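Long-range contacts in glycosyl hydrolase family 62 protein (Coprinopsis cinerea, PDB 5B6T), which hydrolyses terminal alpha-L-arabinofuranosidic bonds and probably removes arabinose side groups from arabinoxylan: residues N51-S56 with A66-L71; D19-Q24 with Y70-P75; I26-V31 with F41-K46; P12-K17 with A61-A66; W95-Q100 with A116-P121. One frame throughout, in Å; residues are numbered along the deposited sequence. Where two conformers were deposited one is given.

How the interactions relate
Interactions 1 and 3 build one four-stranded antiparallel blade of the five-bladed propeller fold known for GH62 enzymes. They meet where strands 37-46 and 49-57 pair, with V53 N 2.9 Å from A42 O, and their centres lie about 9 Å apart. Interaction 2 begins where interaction 1 stops, sharing Y70 and L71, while interaction 4 shares A66 at the opposite end of 66-71. Interaction 5 belongs to the next blade, its L97 and W118 packing against F41; its centre is about 23 Å from that of interaction 4. In interaction 3 the D28 side chain, about 5 Å from the calcium ion, probably borders the active-site pocket; those of L52 and Y99 are each about 9 Å from that ion.

Interaction 1 (N51-S56 with A66-L71). With GOL (glycerol), chain G.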
# COMPACT_ATOMS: atom_id res chain seq x y z
N ASN A 51 7.90 -9.06 -9.08
CA ASN A 51 8.78 -7.91 -9.31
C ASN A 51 7.86 -6.66 -9.35
O ASN A 51 6.73 -6.71 -8.86
CB ASN A 51 9.69 -8.14 -10.55
CG ASN A 51 11.01 -7.33 -10.52
OD1 ASN A 51 12.09 -7.86 -10.20
ND2 ASN A 51 10.95 -6.11 -10.96
N LEU A 52 8.33 -5.57 -9.90
CA LEU A 52 7.63 -4.29 -9.81
C LEU A 52 7.50 -3.67 -11.19
O LEU A 52 8.38 -3.81 -12.04
CB LEU A 52 8.41 -3.32 -8.91
CG LEU A 52 8.58 -3.71 -7.44
CD1 LEU A 52 9.50 -2.74 -6.69
CD2 LEU A 52 7.25 -3.79 -6.70
N VAL A 53 6.40 -2.96 -11.36
CA VAL A 53 6.12 -2.25 -12.61
C VAL A 53 5.69 -0.80 -12.32
O VAL A 53 5.04 -0.53 -11.30
CB VAL A 53 5.08 -3.04 -13.43
CG1 VAL A 53 3.74 -3.08 -12.74
CG2 VAL A 53 4.98 -2.50 -14.86
N TYR A 54 6.06 0.09 -13.24
CA TYR A 54 5.70 1.49 -13.23
C TYR A 54 4.73 1.74 -14.39
O TYR A 54 4.95 1.26 -15.52
CB TYR A 54 6.94 2.36 -13.38
CG TYR A 54 6.68 3.81 -13.67
CD1 TYR A 54 6.19 4.66 -12.67
CD2 TYR A 54 6.96 4.39 -14.92
CE1 TYR A 54 5.94 6.00 -12.92
CE2 TYR A 54 6.71 5.73 -15.16
CZ TYR A 54 6.22 6.54 -14.16
OH TYR A 54 5.99 7.88 -14.40
N ILE A 55 3.64 2.43 -14.07
CA ILE A 55 2.56 2.70 -15.00
C ILE A 55 2.20 4.17 -14.89
O ILE A 55 2.03 4.66 -13.78
CB ILE A 55 1.32 1.85 -14.66
CG1 ILE A 55 1.70 0.37 -14.41
CG2 ILE A 55 0.26 1.99 -15.76
CD1 ILE A 55 0.55 -0.48 -13.85
N SER A 56 2.10 4.90 -16.00
CA SER A 56 1.74 6.31 -15.91
C SER A 56 0.72 6.66 -16.99
O SER A 56 0.73 6.10 -18.08
CB SER A 56 2.99 7.19 -15.96
OG SER A 56 2.71 8.58 -15.87
N ALA A 66 -2.36 2.20 -20.70
CA ALA A 66 -1.05 2.71 -20.39
C ALA A 66 0.01 1.60 -20.52
O ALA A 66 -0.25 0.49 -20.11
CB ALA A 66 -1.05 3.28 -18.99
N SER A 67 1.17 1.92 -21.09
CA SER A 67 2.28 0.99 -21.17
C SER A 67 2.83 0.69 -19.77
O SER A 67 2.69 1.49 -18.83
CB SER A 67 3.41 1.57 -22.02
OG SER A 67 3.79 2.85 -21.53
N PHE A 68 3.42 -0.48 -19.65
CA PHE A 68 4.16 -0.87 -18.46
C PHE A 68 5.63 -0.59 -18.67
O PHE A 68 6.18 -0.87 -19.74
CB PHE A 68 3.98 -2.36 -18.23
CG PHE A 68 2.66 -2.76 -17.61
CD1 PHE A 68 1.60 -1.86 -17.43
CD2 PHE A 68 2.49 -4.06 -17.16
CE1 PHE A 68 0.40 -2.27 -16.85
CE2 PHE A 68 1.31 -4.47 -16.57
CZ PHE A 68 0.26 -3.56 -16.41
N TYR A 69 6.30 -0.09 -17.63
CA TYR A 69 7.77 -0.12 -17.58
C TYR A 69 8.11 -1.12 -16.50
O TYR A 69 7.94 -0.84 -15.30
CB TYR A 69 8.42 1.26 -17.30
CG TYR A 69 9.89 1.27 -17.62
CD1 TYR A 69 10.80 0.67 -16.79
CD2 TYR A 69 10.37 1.92 -18.76
CE1 TYR A 69 12.16 0.67 -17.11
CE2 TYR A 69 11.71 1.93 -19.07
CZ TYR A 69 12.60 1.30 -18.24
OH TYR A 69 13.95 1.27 -18.56
N TYR A 70 8.66 -2.26 -16.91
CA TYR A 70 9.09 -3.28 -15.98
C TYR A 70 10.40 -2.86 -15.29
O TYR A 70 11.43 -2.66 -15.94
CB TYR A 70 9.26 -4.60 -16.71
CG TYR A 70 7.96 -5.19 -17.20
CD1 TYR A 70 7.02 -5.69 -16.31
CD2 TYR A 70 7.67 -5.28 -18.57
CE1 TYR A 70 5.80 -6.22 -16.75
CE2 TYR A 70 6.48 -5.81 -19.02
CZ TYR A 70 5.55 -6.30 -18.11
OH TYR A 70 4.36 -6.89 -18.52
N LEU A 71 10.35 -2.69 -13.97
CA LEU A 71 11.45 -2.04 -13.27
C LEU A 71 12.68 -2.93 -13.12
O LEU A 71 13.74 -2.44 -12.72
CB LEU A 71 11.01 -1.47 -11.92
CG LEU A 71 10.02 -0.32 -12.03
CD1 LEU A 71 9.49 0.03 -10.65
CD2 LEU A 71 10.65 0.90 -12.70
C1 GOL G . 5.71 5.48 -19.54
O1 GOL G . 5.99 6.54 -18.58
C2 GOL G . 5.84 4.11 -18.86
O2 GOL G . 5.85 3.05 -19.84
C3 GOL G . 4.69 3.85 -17.87
O3 GOL G . 3.36 4.00 -18.45
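L52 accepts a hydrogen bond at O from L71 N (3.0 Å), while its CB touches CD1 of the same leucine. V53 forms a non-hydrogen-bonded antiparallel pair with Y70, and its CG2, anti to the backbone N, reaches over to F68 CB at 3.5 Å, obliquely to the phenyl ring. Next comes the hydrogen-bonded pair of Y54 and Y69, joined by two almost straight bonds, Y54 N to Y69 O at 2.9 Å and Y69 N to Y54 O at 2.8 Å. The CB of Y54 meets L71 CD2, while its ring has Y69 CB at its edge and its hydroxyl bonds to H39. I55 runs alongside F68, I55 CD1 lying 3.5 Å from F68 CE1. The other branch, I55 CG2, meets A66 CB at 3.7 Å. With an alanine in place of F68, the methyl ends of V53 and I55 would probably lose their shared aromatic partner and a gap would open beside them. At S56 a glycerol, probably from the crystallisation liquor, bridges the two backbones: S56 N donates to its O3 (2.9 Å), which in turn donates to S67 O (2.6 Å). Strand 68-70 is the outermost of its four-stranded propeller blade; strand 49-57 pairs on its other side with strand 37-46, and L52 and L71 extend to strand 94-100 of the next blade.

Interaction 2 (D19-Q24 with Y70-P75); sequences DSRRIQ and YLDQAP
R21 and Y70 come together through their side chains alone, for their CA atoms are 10.2 Å apart: D19 to R22 form a type I turn, and 71-73 a short 3-10 segment. The guanidinium of R21 lies flat on the Y70 ring, planes 7° apart and centres 3.9 Å apart, in a cation-pi stack. An extended chain from CG to NE slides R21 along the tyrosine, placing CD 3.5 Å from the ring centroid in a CH-pi contact. The loop before strand 25-34 in this way meets the end of blade strand 68-70. D19 OD1 accepts from R21 N (3.0 Å), closing an Asx turn; D19 OD2 accepts a hydrogen bond from Y70 OH (2.6 Å) on its syn lone pair. Beyond the ring R21 grips D72 end-on in a salt bridge. NH2 meets the syn lone pair of D72 OD1 at 3.0 Å, whereas NH1 approaches OD2 from above the carboxylate plane at 2.7 Å.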
# COMPACT_ATOMS: atom_id res chain seq x y z
N ASP A 19 1.88 -10.48 -22.64
CA ASP A 19 3.24 -10.58 -23.13
C ASP A 19 3.87 -11.83 -22.57
O ASP A 19 3.22 -12.61 -21.82
CB ASP A 19 4.02 -9.30 -22.82
CG ASP A 19 4.18 -9.03 -21.31
OD1 ASP A 19 4.16 -9.98 -20.52
OD2 ASP A 19 4.39 -7.83 -20.98
N SER A 20 5.13 -12.09 -22.94
CA SER A 20 5.74 -13.37 -22.56
C SER A 20 5.91 -13.56 -21.06
O SER A 20 6.11 -14.68 -20.61
CB SER A 20 7.06 -13.60 -23.27
OG SER A 20 7.99 -12.58 -23.00
N ARG A 21 5.84 -12.47 -20.29
CA ARG A 21 5.97 -12.58 -18.83
C ARG A 21 4.78 -13.31 -18.22
O ARG A 21 4.91 -13.88 -17.15
CB ARG A 21 6.17 -11.20 -18.18
CG ARG A 21 7.49 -10.55 -18.59
CD ARG A 21 7.66 -9.17 -17.99
NE ARG A 21 8.95 -8.62 -18.37
CZ ARG A 21 9.87 -8.16 -17.52
NH1 ARG A 21 9.64 -8.14 -16.22
NH2 ARG A 21 11.01 -7.68 -17.99
N ARG A 22 3.64 -13.34 -18.91
CA ARG A 22 2.45 -14.09 -18.43
C ARG A 22 2.18 -13.78 -16.96
O ARG A 22 1.95 -14.67 -16.16
CB ARG A 22 2.60 -15.61 -18.57
CG ARG A 22 2.98 -16.11 -19.95
CD ARG A 22 1.96 -15.78 -20.96
NE ARG A 22 2.32 -16.27 -22.29
CZ ARG A 22 2.01 -15.65 -23.42
NH1 ARG A 22 1.36 -14.49 -23.40
NH2 ARG A 22 2.38 -16.18 -24.58
N ILE A 23 2.24 -12.49 -16.62
CA ILE A 23 1.92 -12.02 -15.28
C ILE A 23 0.43 -12.36 -15.01
O ILE A 23 -0.43 -12.17 -15.86
CB ILE A 23 2.21 -10.50 -15.14
CG1 ILE A 23 3.70 -10.18 -15.35
CG2 ILE A 23 1.72 -9.97 -13.79
CD1 ILE A 23 4.68 -11.05 -14.60
N GLN A 24 0.15 -12.89 -13.83
CA GLN A 24 -1.20 -13.31 -13.48
C GLN A 24 -1.98 -12.24 -12.70
O GLN A 24 -3.18 -12.06 -12.93
CB GLN A 24 -1.15 -14.64 -12.73
CG GLN A 24 -0.66 -15.76 -13.68
CD GLN A 24 -0.31 -17.12 -13.06
OE1 GLN A 24 -0.72 -18.17 -13.60
NE2 GLN A 24 0.47 -17.14 -12.00
N TYR A 70 8.66 -2.26 -16.91
CA TYR A 70 9.09 -3.28 -15.98
C TYR A 70 10.40 -2.86 -15.29
O TYR A 70 11.43 -2.66 -15.94
CB TYR A 70 9.26 -4.60 -16.71
CG TYR A 70 7.96 -5.19 -17.20
CD1 TYR A 70 7.02 -5.69 -16.31
CD2 TYR A 70 7.67 -5.28 -18.57
CE1 TYR A 70 5.80 -6.22 -16.75
CE2 TYR A 70 6.48 -5.81 -19.02
CZ TYR A 70 5.55 -6.30 -18.11
OH TYR A 70 4.36 -6.89 -18.52
N LEU A 71 10.35 -2.69 -13.97
CA LEU A 71 11.45 -2.04 -13.27
C LEU A 71 12.68 -2.93 -13.12
O LEU A 71 13.74 -2.44 -12.72
CB LEU A 71 11.01 -1.47 -11.92
CG LEU A 71 10.02 -0.32 -12.03
CD1 LEU A 71 9.49 0.03 -10.65
CD2 LEU A 71 10.65 0.90 -12.70
N ASP A 72 12.56 -4.21 -13.49
CA ASP A 72 13.75 -5.05 -13.56
C ASP A 72 14.73 -4.63 -14.66
O ASP A 72 15.89 -5.06 -14.66
CB ASP A 72 13.39 -6.55 -13.64
CG ASP A 72 12.64 -6.95 -14.93
OD1 ASP A 72 12.73 -6.28 -15.94
OD2 ASP A 72 12.07 -8.07 -14.95
N GLN A 73 14.30 -3.75 -15.56
CA GLN A 73 15.18 -3.13 -16.55
C GLN A 73 16.02 -1.96 -16.01
O GLN A 73 16.97 -1.50 -16.68
CB GLN A 73 14.37 -2.70 -17.80
CG GLN A 73 13.67 -3.84 -18.48
CD GLN A 73 14.59 -4.97 -18.87
OE1 GLN A 73 14.55 -6.07 -18.29
NE2 GLN A 73 15.44 -4.70 -19.82
N ALA A 74 15.61 -1.43 -14.86
CA ALA A 74 16.35 -0.40 -14.14
C ALA A 74 17.38 -1.11 -13.26
O ALA A 74 17.34 -2.34 -13.07
CB ALA A 74 15.39 0.44 -13.26
N PRO A 75 18.28 -0.32 -12.64
CA PRO A 75 19.19 -0.94 -11.68
C PRO A 75 18.47 -1.68 -10.54
O PRO A 75 19.00 -2.63 -9.97
CB PRO A 75 20.00 0.25 -11.19
CG PRO A 75 20.08 1.15 -12.41
CD PRO A 75 18.70 1.04 -13.02

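Interaction 3 (I26-V31 with F41-K46)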
# COMPACT_ATOMS: atom_id res chain seq x y z
N ILE A 26 -1.83 -8.02 -11.03
CA ILE A 26 -1.21 -6.70 -10.80
C ILE A 26 -1.73 -6.27 -9.44
O ILE A 26 -2.93 -6.29 -9.21
CB ILE A 26 -1.58 -5.67 -11.87
CG1 ILE A 26 -1.10 -6.15 -13.23
CG2 ILE A 26 -1.07 -4.29 -11.54
CD1 ILE A 26 0.39 -6.30 -13.37
N LYS A 27 -0.81 -5.93 -8.53
CA LYS A 27 -1.11 -5.94 -7.11
C LYS A 27 -0.49 -4.76 -6.35
O LYS A 27 0.42 -4.10 -6.81
CB LYS A 27 -0.56 -7.24 -6.50
CG LYS A 27 -1.21 -8.50 -7.04
CD LYS A 27 -0.78 -9.71 -6.22
CE LYS A 27 -1.43 -9.72 -4.86
NZ LYS A 27 -0.81 -10.76 -4.00
N ASP A 28 -1.01 -4.54 -5.15
CA ASP A 28 -0.34 -3.77 -4.12
C ASP A 28 0.05 -2.34 -4.57
O ASP A 28 1.20 -1.92 -4.36
CB ASP A 28 0.93 -4.50 -3.65
CG ASP A 28 0.75 -5.99 -3.44
OD1 ASP A 28 -0.30 -6.38 -2.93
OD2 ASP A 28 1.72 -6.73 -3.78
N PRO A 29 -0.88 -1.57 -5.17
CA PRO A 29 -0.48 -0.35 -5.82
C PRO A 29 -0.07 0.77 -4.89
O PRO A 29 -0.65 0.94 -3.81
CB PRO A 29 -1.75 0.08 -6.59
CG PRO A 29 -2.87 -0.55 -5.82
CD PRO A 29 -2.32 -1.85 -5.36
N SER A 30 0.89 1.58 -5.35
CA SER A 30 1.20 2.86 -4.78
C SER A 30 0.96 3.95 -5.84
O SER A 30 1.22 3.72 -7.01
CB SER A 30 2.66 2.90 -4.32
OG SER A 30 2.92 4.06 -3.55
N VAL A 31 0.49 5.11 -5.42
CA VAL A 31 0.07 6.12 -6.39
C VAL A 31 0.28 7.55 -5.96
O VAL A 31 -0.05 7.94 -4.84
CB VAL A 31 -1.40 5.90 -6.80
CG1 VAL A 31 -2.34 5.89 -5.60
CG2 VAL A 31 -1.84 6.90 -7.86
N PHE A 41 2.89 2.53 -9.10
CA PHE A 41 3.83 1.41 -8.95
C PHE A 41 3.07 0.24 -8.41
O PHE A 41 2.24 0.41 -7.53
CB PHE A 41 4.96 1.80 -7.99
CG PHE A 41 5.79 2.94 -8.48
CD1 PHE A 41 5.34 4.25 -8.41
CD2 PHE A 41 7.02 2.70 -9.06
CE1 PHE A 41 6.09 5.29 -8.93
CE2 PHE A 41 7.79 3.74 -9.53
CZ PHE A 41 7.34 5.03 -9.44
N ALA A 42 3.34 -0.96 -8.94
CA ALA A 42 2.59 -2.13 -8.52
C ALA A 42 3.48 -3.35 -8.54
O ALA A 42 4.51 -3.35 -9.24
CB ALA A 42 1.39 -2.34 -9.46
N SER A 43 3.09 -4.37 -7.77
CA SER A 43 3.70 -5.69 -7.89
C SER A 43 3.19 -6.41 -9.13
O SER A 43 2.01 -6.40 -9.41
CB SER A 43 3.37 -6.59 -6.69
OG SER A 43 3.68 -5.93 -5.49
N THR A 44 4.10 -7.06 -9.86
CA THR A 44 3.70 -8.12 -10.80
C THR A 44 3.74 -9.45 -10.05
O THR A 44 4.71 -9.72 -9.32
CB THR A 44 4.62 -8.16 -12.03
OG1 THR A 44 5.98 -8.48 -11.66
CG2 THR A 44 4.63 -6.83 -12.74
N ALA A 45 2.70 -10.27 -10.22
CA ALA A 45 2.58 -11.52 -9.50
C ALA A 45 2.25 -12.68 -10.41
O ALA A 45 1.31 -12.61 -11.24
CB ALA A 45 1.53 -11.42 -8.42
N LYS A 46 2.99 -13.76 -10.21
CA LYS A 46 2.71 -15.04 -10.84
C LYS A 46 3.31 -16.16 -9.98
O LYS A 46 4.06 -15.88 -9.06
CB LYS A 46 3.26 -15.08 -12.28
CG LYS A 46 4.71 -14.62 -12.42
CD LYS A 46 5.16 -14.72 -13.86
CE LYS A 46 6.55 -14.13 -14.02
NZ LYS A 46 7.12 -14.34 -15.38
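K27 and S43 form a hydrogen-bonded antiparallel pair, as do S30 and F41, but the register slips by one residue between them, making a beta bulge at D28 and P29, where the chain turns a corner. D28 has positive phi and psi (56° and 49°), which brings its carboxylate to the S43 hydroxyl. The serine hydroxyl donates to the anti lone pair of D28 OD2 (OG to OD2 2.7 Å), and it is also held by A83 N from the next blade, which fixes its rotation. This hairpin of strands 25-34 and 37-46 is the start of an antiparallel propeller blade. D28 OD2 bonds to a bound glycerol and its side chain is about 5 Å from the calcium ion, consistent with the bulge lining the central pocket. The K27 chain runs extended to CD, which rests 3.6 Å from A45 CB, then bends at chi3 to carry NZ to Y299 OH and the same glycerol. On the other sheet face I26 rests CG2 on A42 CB, 3.8 Å apart, while A42 CB sits 3.3 Å from K27 O. S30 N reaches F41 O at 2.8 Å in a nearly straight bond, whereas its OG bonds to E267 and V86 N.

Interaction 4 (P12-K17 with A61-A66); sequences PLIGPK and AQAGSA
K17 approaches A66 from above the plane of its carbonyl group, NZ to O 2.8 Å and 40° out of that plane, in a hydrogen bond that uses neither lone pair. A bend at the second torsion (chi2 -65°) turns the lysine arm from its own loop toward the type I turn A63-A66. A water lies between the loops, 2.8 Å from G15 O and 3.2 Å from G64 O, with a weak bond from K17 NZ. A second water accepts from G15 N at 3.0 Å. An alanine instead of K17 would remove the ammonium group: A66 O would probably lose its cross-loop donor and the first water a weak tie. I14 lies over the start of the turn, its CG1 3.9 Å from A63 CB, and L13 O presses close to G64, 3.1 Å from its CA, an approach made possible by the bare glycine. Both L13 and I14 bond through their backbones to L306 in a classic beta bulge. The contact bridges two blades: segment 12-17 flanks strand 305-311 of the blade that closes the propeller, while I14, A63 and A66 pack on strand 49-57 of the next, and K17 reaches F68 and Y70 beyond.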
# COMPACT_ATOMS: atom_id res chain seq x y z
N PRO A 12 -12.66 -3.12 -13.18
CA PRO A 12 -11.20 -3.32 -13.17
C PRO A 12 -10.57 -2.38 -14.17
O PRO A 12 -10.99 -2.36 -15.36
CB PRO A 12 -11.03 -4.77 -13.58
CG PRO A 12 -12.34 -5.19 -14.20
CD PRO A 12 -13.41 -4.28 -13.69
N LEU A 13 -9.58 -1.59 -13.73
CA LEU A 13 -8.98 -0.58 -14.58
C LEU A 13 -7.65 -1.05 -15.15
O LEU A 13 -7.32 -0.75 -16.31
CB LEU A 13 -8.75 0.72 -13.82
CG LEU A 13 -10.02 1.40 -13.27
CD1 LEU A 13 -9.65 2.61 -12.44
CD2 LEU A 13 -11.03 1.76 -14.35
N ILE A 14 -6.86 -1.73 -14.32
CA ILE A 14 -5.51 -2.15 -14.73
C ILE A 14 -5.31 -3.64 -14.42
O ILE A 14 -5.47 -4.09 -13.31
CB ILE A 14 -4.40 -1.36 -14.01
CG1 ILE A 14 -4.46 0.12 -14.38
CG2 ILE A 14 -3.02 -1.92 -14.36
CD1 ILE A 14 -3.64 1.01 -13.46
N GLY A 15 -4.96 -4.41 -15.47
CA GLY A 15 -4.55 -5.77 -15.31
C GLY A 15 -3.28 -6.04 -16.10
O GLY A 15 -2.70 -5.14 -16.71
N PRO A 16 -2.82 -7.30 -16.07
CA PRO A 16 -1.58 -7.67 -16.71
C PRO A 16 -1.62 -7.48 -18.21
O PRO A 16 -2.67 -7.58 -18.83
CB PRO A 16 -1.46 -9.17 -16.41
CG PRO A 16 -2.29 -9.42 -15.23
CD PRO A 16 -3.41 -8.42 -15.30
N LYS A 17 -0.45 -7.24 -18.80
CA LYS A 17 -0.32 -7.24 -20.25
C LYS A 17 -0.29 -8.67 -20.75
O LYS A 17 -0.02 -9.60 -20.00
CB LYS A 17 0.96 -6.54 -20.67
CG LYS A 17 0.99 -5.07 -20.27
CD LYS A 17 -0.08 -4.26 -21.00
CE LYS A 17 0.04 -2.78 -20.64
NZ LYS A 17 -1.14 -2.02 -21.09
N ALA A 61 -9.50 7.02 -17.37
CA ALA A 61 -10.01 6.34 -18.57
C ALA A 61 -8.92 5.74 -19.46
O ALA A 61 -9.20 4.92 -20.32
CB ALA A 61 -10.87 7.30 -19.40
N GLN A 62 -7.69 6.19 -19.30
CA GLN A 62 -6.61 5.67 -20.12
C GLN A 62 -5.70 4.74 -19.31
O GLN A 62 -4.65 4.32 -19.81
CB GLN A 62 -5.78 6.82 -20.71
CG GLN A 62 -6.54 7.72 -21.70
CD GLN A 62 -5.61 8.71 -22.40
OE1 GLN A 62 -5.50 9.87 -21.99
NE2 GLN A 62 -4.92 8.25 -23.44
N ALA A 63 -6.04 4.47 -18.05
CA ALA A 63 -5.18 3.61 -17.23
C ALA A 63 -4.96 2.23 -17.83
O ALA A 63 -3.83 1.73 -17.82
CB ALA A 63 -5.73 3.48 -15.82
N GLY A 64 -6.02 1.64 -18.35
CA GLY A 64 -5.92 0.28 -18.91
C GLY A 64 -5.02 0.17 -20.12
O GLY A 64 -4.42 -0.89 -20.35
N SER A 65 -4.93 1.24 -20.91
CA SER A 65 -4.10 1.24 -22.13
C SER A 65 -2.67 1.75 -21.91
O SER A 65 -1.85 1.68 -22.83
CB SER A 65 -4.79 2.05 -23.22
OG SER A 65 -4.91 3.40 -22.85
N ALA A 66 -2.36 2.20 -20.70
CA ALA A 66 -1.05 2.71 -20.39
C ALA A 66 0.01 1.60 -20.52
O ALA A 66 -0.25 0.49 -20.11
CB ALA A 66 -1.05 3.28 -18.99
O HOH W 1 -2.78 -2.87 -18.40
O HOH W 2 -5.30 -3.52 -18.32

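Interaction 5 (W95-Q100 with A116-P121); sequences WYLVYQ and AGWTAP
W118 lays one face of its indole against L97, whose CB stands over the six-membered ring, 3.9 Å from the centroid and 26° off the normal. The methylene is shifted toward the rim in this CH-pi contact, so that CZ3 of W118 is the nearest atom to L97 CB, at 3.5 Å. With CG anti to its carbonyl carbon (chi1 -69°), W118 sends its ring inward from the loop across strand 104-109, where it brushes S107 and N109, to reach strand 94-100. The far corner of the indole, CH2, then meets W95 CB at 3.7 Å. Y99 makes the second point of contact. The side chains of Y99 and P121 cross at about a right angle; P121 CB lies near the plane of the tyrosine ring at its edge, and P121 CG is 3.3 Å from Y99 OH. That hydroxyl bonds to S107 OG, which also bonds to T119 O, so strand 104-109 ties both sides together. The loop thus lies over one face of the second propeller blade, before the short edge strand 122-123. No hydrogen bond links the two segments directly: the join between them rests on apolar and CH-pi contacts, and the polar ends of Y96, Y99 and T119 are satisfied by other residues.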
# COMPACT_ATOMS: atom_id res chain seq x y z
N TRP A 95 13.10 11.05 -4.80
CA TRP A 95 12.00 10.12 -4.63
C TRP A 95 12.56 8.82 -4.06
O TRP A 95 13.68 8.39 -4.39
CB TRP A 95 11.28 9.83 -5.95
CG TRP A 95 10.61 11.00 -6.56
CD1 TRP A 95 11.15 11.89 -7.41
CD2 TRP A 95 9.23 11.38 -6.39
NE1 TRP A 95 10.21 12.83 -7.79
CE2 TRP A 95 9.02 12.53 -7.18
CE3 TRP A 95 8.17 10.85 -5.66
CZ2 TRP A 95 7.79 13.17 -7.24
CZ3 TRP A 95 6.92 11.49 -5.73
CH2 TRP A 95 6.76 12.65 -6.51
N TYR A 96 11.78 8.22 -3.16
CA TYR A 96 12.03 6.90 -2.62
C TYR A 96 10.96 5.95 -3.09
O TYR A 96 9.77 6.36 -3.21
CB TYR A 96 12.08 6.90 -1.07
CG TYR A 96 13.40 7.33 -0.50
CD1 TYR A 96 13.81 8.64 -0.57
CD2 TYR A 96 14.24 6.40 0.10
CE1 TYR A 96 15.06 9.03 -0.08
CE2 TYR A 96 15.47 6.78 0.59
CZ TYR A 96 15.88 8.08 0.51
OH TYR A 96 17.12 8.46 1.00
N LEU A 97 11.36 4.71 -3.33
CA LEU A 97 10.46 3.59 -3.61
C LEU A 97 10.83 2.51 -2.58
O LEU A 97 11.95 1.97 -2.63
CB LEU A 97 10.66 3.06 -5.03
CG LEU A 97 9.59 2.09 -5.53
CD1 LEU A 97 8.22 2.77 -5.68
CD2 LEU A 97 10.00 1.43 -6.85
N VAL A 98 9.92 2.30 -1.64
CA VAL A 98 10.05 1.37 -0.55
C VAL A 98 9.31 0.10 -0.93
O VAL A 98 8.25 0.15 -1.55
CB VAL A 98 9.50 2.00 0.75
CG1 VAL A 98 9.35 0.97 1.86
CG2 VAL A 98 10.39 3.12 1.18
N TYR A 99 9.90 -1.05 -0.62
CA TYR A 99 9.32 -2.36 -0.98
C TYR A 99 10.03 -3.45 -0.17
O TYR A 99 10.94 -3.15 0.63
CB TYR A 99 9.46 -2.63 -2.50
CG TYR A 99 10.88 -2.42 -3.00
CD1 TYR A 99 11.29 -1.18 -3.47
CD2 TYR A 99 11.79 -3.47 -3.07
CE1 TYR A 99 12.57 -0.97 -3.91
CE2 TYR A 99 13.08 -3.27 -3.54
CZ TYR A 99 13.47 -2.01 -3.97
OH TYR A 99 14.76 -1.77 -4.41
N GLN A 100 9.62 -4.70 -0.39
CA GLN A 100 10.27 -5.83 0.30
C GLN A 100 11.03 -6.67 -0.71
O GLN A 100 10.64 -6.82 -1.87
CB GLN A 100 9.21 -6.68 1.01
CG GLN A 100 8.30 -7.45 0.06
CD GLN A 100 6.84 -7.48 0.45
OE1 GLN A 100 6.31 -6.56 1.05
NE2 GLN A 100 6.18 -8.55 0.11
N ALA A 116 13.73 4.18 -15.56
CA ALA A 116 15.01 3.51 -15.74
C ALA A 116 16.03 3.86 -14.65
O ALA A 116 17.05 3.15 -14.52
CB ALA A 116 15.60 3.84 -17.11
N GLY A 117 15.78 4.91 -13.86
CA GLY A 117 16.71 5.45 -12.87
C GLY A 117 16.65 4.87 -11.48
O GLY A 117 17.51 5.16 -10.65
N TRP A 118 15.66 4.03 -11.19
CA TRP A 118 15.57 3.49 -9.82
C TRP A 118 16.76 2.62 -9.46
O TRP A 118 17.12 1.67 -10.17
CB TRP A 118 14.27 2.73 -9.65
CG TRP A 118 13.07 3.64 -9.67
CD1 TRP A 118 12.18 3.81 -10.71
CD2 TRP A 118 12.64 4.51 -8.63
NE1 TRP A 118 11.23 4.73 -10.37
CE2 TRP A 118 11.48 5.18 -9.09
CE3 TRP A 118 13.10 4.77 -7.34
CZ2 TRP A 118 10.80 6.11 -8.31
CZ3 TRP A 118 12.44 5.69 -6.56
CH2 TRP A 118 11.26 6.33 -7.03
N THR A 119 17.37 2.93 -8.32
CA THR A 119 18.60 2.30 -7.89
C THR A 119 18.42 0.83 -7.52
O THR A 119 17.33 0.37 -7.22
CB THR A 119 19.22 3.05 -6.68
OG1 THR A 119 18.25 3.16 -5.61
CG2 THR A 119 19.70 4.41 -7.08
N ALA A 120 19.53 0.09 -7.55
CA ALA A 120 19.57 -1.25 -7.02
C ALA A 120 19.21 -1.22 -5.52
O ALA A 120 19.50 -0.24 -4.86
CB ALA A 120 20.97 -1.83 -7.19
N PRO A 121 18.58 -2.28 -5.00
CA PRO A 121 18.02 -2.20 -3.64
C PRO A 121 19.07 -1.97 -2.55
O PRO A 121 20.21 -2.54 -2.61
CB PRO A 121 17.37 -3.55 -3.44
CG PRO A 121 17.09 -4.07 -4.80
CD PRO A 121 18.21 -3.54 -5.66